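Local structure of serine proteinase inhibitor A (Sagittaria sagittifolia, 3E8L) at residues G82-F87 with A145-E150. The protein probably inhibits trypsin and chymotrypsin simultaneously through two reactive sites, and kallikrein weakly. The protein carries 2 engineered substitutions. Sequence-based numbering, arbitrary orientation.
With SO4 (sulfate ion), chain I.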
ATOM      1  N   GLY A  82       5.591  -3.899 -15.772  1.00 29.53           N
ATOM      2  CA  GLY A  82       5.993  -4.961 -14.864  1.00 29.91           C
ATOM      3  C   GLY A  82       6.266  -4.495 -13.447  1.00 30.58           C
ATOM      4  O   GLY A  82       6.397  -5.318 -12.526  1.00 30.93           O
ATOM      5  N   SER A  83       6.366  -3.183 -13.254  1.00 30.61           N
ATOM      6  CA  SER A  83       6.690  -2.658 -11.931  1.00 30.65           C
ATOM      7  C   SER A  83       5.430  -2.549 -11.104  1.00 30.61           C
ATOM      8  O   SER A  83       4.323  -2.715 -11.601  1.00 30.72           O
ATOM      9  CB  SER A  83       7.362  -1.294 -12.019  1.00 30.32           C
ATOM     10  OG  SER A  83       8.735  -1.443 -12.250  1.00 30.21           O
ATOM     11  N   ARG A  84       5.612  -2.256  -9.834  1.00 30.80           N
ATOM     12  CA  ARG A  84       4.499  -2.254  -8.896  1.00 31.15           C
ATOM     13  C   ARG A  84       4.252  -0.892  -8.267  1.00 30.59           C
ATOM     14  O   ARG A  84       5.181  -0.205  -7.841  1.00 30.44           O
ATOM     15  CB  ARG A  84       4.689  -3.353  -7.840  1.00 30.79           C
ATOM     16  CG  ARG A  84       4.122  -4.663  -8.323  1.00 32.35           C
ATOM     17  CD  ARG A  84       5.079  -5.447  -9.232  1.00 32.48           C
ATOM     18  NE  ARG A  84       6.018  -6.104  -8.356  1.00 34.75           N
ATOM     19  CZ  ARG A  84       6.193  -7.404  -8.258  1.00 35.24           C
ATOM     20  NH1 ARG A  84       5.544  -8.242  -9.050  1.00 35.13           N
ATOM     21  NH2 ARG A  84       7.055  -7.846  -7.364  1.00 36.46           N
ATOM     22  N   TYR A  85       2.984  -0.518  -8.233  1.00 30.67           N
ATOM     23  CA  TYR A  85       2.580   0.786  -7.749  1.00 30.81           C
ATOM     24  C   TYR A  85       1.337   0.746  -6.895  1.00 31.34           C
ATOM     25  O   TYR A  85       0.468  -0.119  -7.066  1.00 31.24           O
ATOM     26  CB  TYR A  85       2.362   1.720  -8.923  1.00 30.39           C
ATOM     27  CG  TYR A  85       3.572   1.781  -9.789  1.00 29.56           C
ATOM     28  CD1 TYR A  85       4.698   2.498  -9.387  1.00 29.55           C
ATOM     29  CD2 TYR A  85       3.611   1.099 -10.995  1.00 29.00           C
ATOM     30  CE1 TYR A  85       5.835   2.544 -10.187  1.00 30.90           C
ATOM     31  CE2 TYR A  85       4.736   1.129 -11.794  1.00 30.60           C
ATOM     32  CZ  TYR A  85       5.844   1.847 -11.390  1.00 31.29           C
ATOM     33  OH  TYR A  85       6.949   1.871 -12.202  1.00 31.66           O
ATOM     34  N   LYS A  86       1.275   1.697  -5.967  1.00 31.71           N
ATOM     35  CA  LYS A  86       0.079   1.978  -5.188  1.00 31.60           C
ATOM     36  C   LYS A  86      -0.864   2.792  -6.078  1.00 30.87           C
ATOM     37  O   LYS A  86      -0.441   3.787  -6.678  1.00 31.16           O
ATOM     38  CB  LYS A  86       0.500   2.772  -3.958  1.00 31.83           C
ATOM     39  CG  LYS A  86      -0.599   3.216  -2.996  1.00 33.99           C
ATOM     40  CD  LYS A  86       0.095   3.570  -1.663  1.00 38.79           C
ATOM     41  CE  LYS A  86      -0.634   4.632  -0.866  1.00 42.03           C
ATOM     42  NZ  LYS A  86       0.303   5.338   0.056  1.00 43.05           N
ATOM     43  N   PHE A  87      -2.115   2.346  -6.189  1.00 30.14           N
ATOM     44  CA  PHE A  87      -3.168   3.060  -6.938  1.00 28.87           C
ATOM     45  C   PHE A  87      -4.058   3.791  -5.938  1.00 28.00           C
ATOM     46  O   PHE A  87      -4.507   3.188  -4.973  1.00 28.22           O
ATOM     47  CB  PHE A  87      -4.023   2.067  -7.729  1.00 28.65           C
ATOM     48  CG  PHE A  87      -3.382   1.557  -9.003  1.00 28.17           C
ATOM     49  CD1 PHE A  87      -1.992   1.439  -9.124  1.00 26.60           C
ATOM     50  CD2 PHE A  87      -4.187   1.158 -10.078  1.00 25.41           C
ATOM     51  CE1 PHE A  87      -1.421   0.948 -10.308  1.00 25.83           C
ATOM     52  CE2 PHE A  87      -3.624   0.668 -11.243  1.00 24.52           C
ATOM     53  CZ  PHE A  87      -2.249   0.566 -11.367  1.00 24.30           C
ATOM     54  N   ALA A 145      -2.351  -6.451 -12.737  1.00 28.20           N
ATOM     55  CA  ALA A 145      -2.047  -7.561 -11.834  1.00 27.28           C
ATOM     56  C   ALA A 145      -1.898  -7.030 -10.414  1.00 26.86           C
ATOM     57  O   ALA A 145      -1.524  -5.880 -10.198  1.00 26.31           O
ATOM     58  CB  ALA A 145      -0.800  -8.286 -12.275  1.00 26.94           C
ATOM     59  N   ALA A 146      -2.228  -7.866  -9.446  1.00 26.91           N
ATOM     60  CA  ALA A 146      -2.326  -7.433  -8.056  1.00 27.07           C
ATOM     61  C   ALA A 146      -1.275  -8.166  -7.244  1.00 27.09           C
ATOM     62  O   ALA A 146      -1.248  -9.388  -7.256  1.00 27.41           O
ATOM     63  CB  ALA A 146      -3.723  -7.707  -7.510  1.00 26.06           C
ATOM     64  N   CYS A 147      -0.413  -7.423  -6.556  1.00 27.52           N
ATOM     65  CA  CYS A 147       0.708  -8.004  -5.790  1.00 27.87           C
ATOM     66  C   CYS A 147       0.673  -7.610  -4.335  1.00 27.75           C
ATOM     67  O   CYS A 147       0.149  -6.557  -3.975  1.00 27.34           O
ATOM     68  CB  CYS A 147       2.033  -7.515  -6.333  1.00 27.73           C
ATOM     69  SG  CYS A 147       2.214  -7.676  -8.086  1.00 29.81           S
ATOM     70  N   SER A 148       1.288  -8.429  -3.495  1.00 28.14           N
ATOM     71  CA  SER A 148       1.303  -8.130  -2.067  1.00 28.65           C
ATOM     72  C   SER A 148       2.679  -7.590  -1.637  1.00 27.82           C
ATOM     73  O   SER A 148       3.023  -7.578  -0.451  1.00 27.93           O
ATOM     74  CB  SER A 148       0.907  -9.382  -1.283  1.00 29.38           C
ATOM     75  OG  SER A 148       1.647 -10.533  -1.751  1.00 32.70           O
ATOM     76  N   CYS A 149       3.448  -7.122  -2.617  1.00 26.73           N
ATOM     77  CA  CYS A 149       4.823  -6.725  -2.403  1.00 25.81           C
ATOM     78  C   CYS A 149       5.206  -5.781  -3.517  1.00 25.86           C
ATOM     79  O   CYS A 149       4.718  -5.924  -4.646  1.00 26.15           O
ATOM     80  CB  CYS A 149       5.735  -7.954  -2.434  1.00 25.32           C
ATOM     81  SG  CYS A 149       6.250  -8.484  -4.114  1.00 24.91           S
ATOM     82  N   GLU A 150       6.079  -4.823  -3.213  1.00 25.61           N
ATOM     83  CA  GLU A 150       6.547  -3.880  -4.222  1.00 25.76           C
ATOM     84  C   GLU A 150       7.629  -4.466  -5.142  1.00 25.46           C
ATOM     85  O   GLU A 150       7.497  -4.396  -6.366  1.00 25.76           O
ATOM     86  CB  GLU A 150       7.064  -2.584  -3.586  1.00 26.02           C
ATOM     87  CG  GLU A 150       7.153  -1.420  -4.602  1.00 28.28           C
ATOM     88  CD  GLU A 150       7.808  -0.140  -4.063  1.00 30.51           C
ATOM     89  OE1 GLU A 150       8.043  -0.010  -2.831  1.00 31.36           O
ATOM     90  OE2 GLU A 150       8.102   0.742  -4.893  1.00 30.65           O
TER
HETATM   91  S   SO4 I 183       4.046   4.235  -0.798  0.50 35.00           S
HETATM   92  O1  SO4 I 183       3.236   4.125   0.419  0.50 35.00           O
HETATM   93  O2  SO4 I 183       4.083   5.623  -1.255  0.50 35.00           O
HETATM   94  O3  SO4 I 183       5.399   3.733  -0.549  0.50 35.00           O
HETATM   95  O4  SO4 I 183       3.444   3.438  -1.862  0.50 35.00           O
HETATM   96  O   HOH W   1       7.960   0.256  -7.520  1.00 20.82           O
HETATM   97  O   HOH W   2       8.066  -2.151  -8.486  1.00 33.79           O
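In this beta-trefoil inhibitor of the Kunitz type, the antiparallel sheet that holds strands 84-89 and 142-147 has strand 130-135 between them. Arg84 reaches past that middle strand to the disulfide-rich loop that follows strand 142-147. Its chain bends at chi2 (83°) and again at chi3, which turns the guanidinium back toward Cys147, Cys149 and Glu150. NE of Arg84 donates to the carbonyl O of Glu150 at 3.0 Å. The bond is nearly straight, at 171° about the hydrogen. The oxygen lies at the guanidinium edge, in its plane, whereas NE sits above the carbonyl plane. SG of Cys147 lies 3.6 Å from CG of Arg84 and also touches NH1. CB of Cys147 is over one face of the guanidinium. SG of Cys149 approaches NH2 of Arg84 obliquely, at 3.4 Å. Both sulfurs are tied up in disulfides, Cys147 with Cys156 and Cys149 with Cys152. NH1 of Arg84 also forms a salt bridge with Glu132 on the middle strand.

Two waters extend the contact. One donates to O of Arg84 and to OE2 of Glu150. The other accepts from N of Arg84 and donates to O of Glu150. OE1 of Glu150 is hydrogen-bonded to Ser72. A leucine in place of Arg84 would probably leave the Glu150 carbonyl without its direct donor and Glu132 without its charged mate. The buried arginine thus joins a backbone carbonyl, two disulfides and a carboxylate, tying the cysteine loop to the sheet.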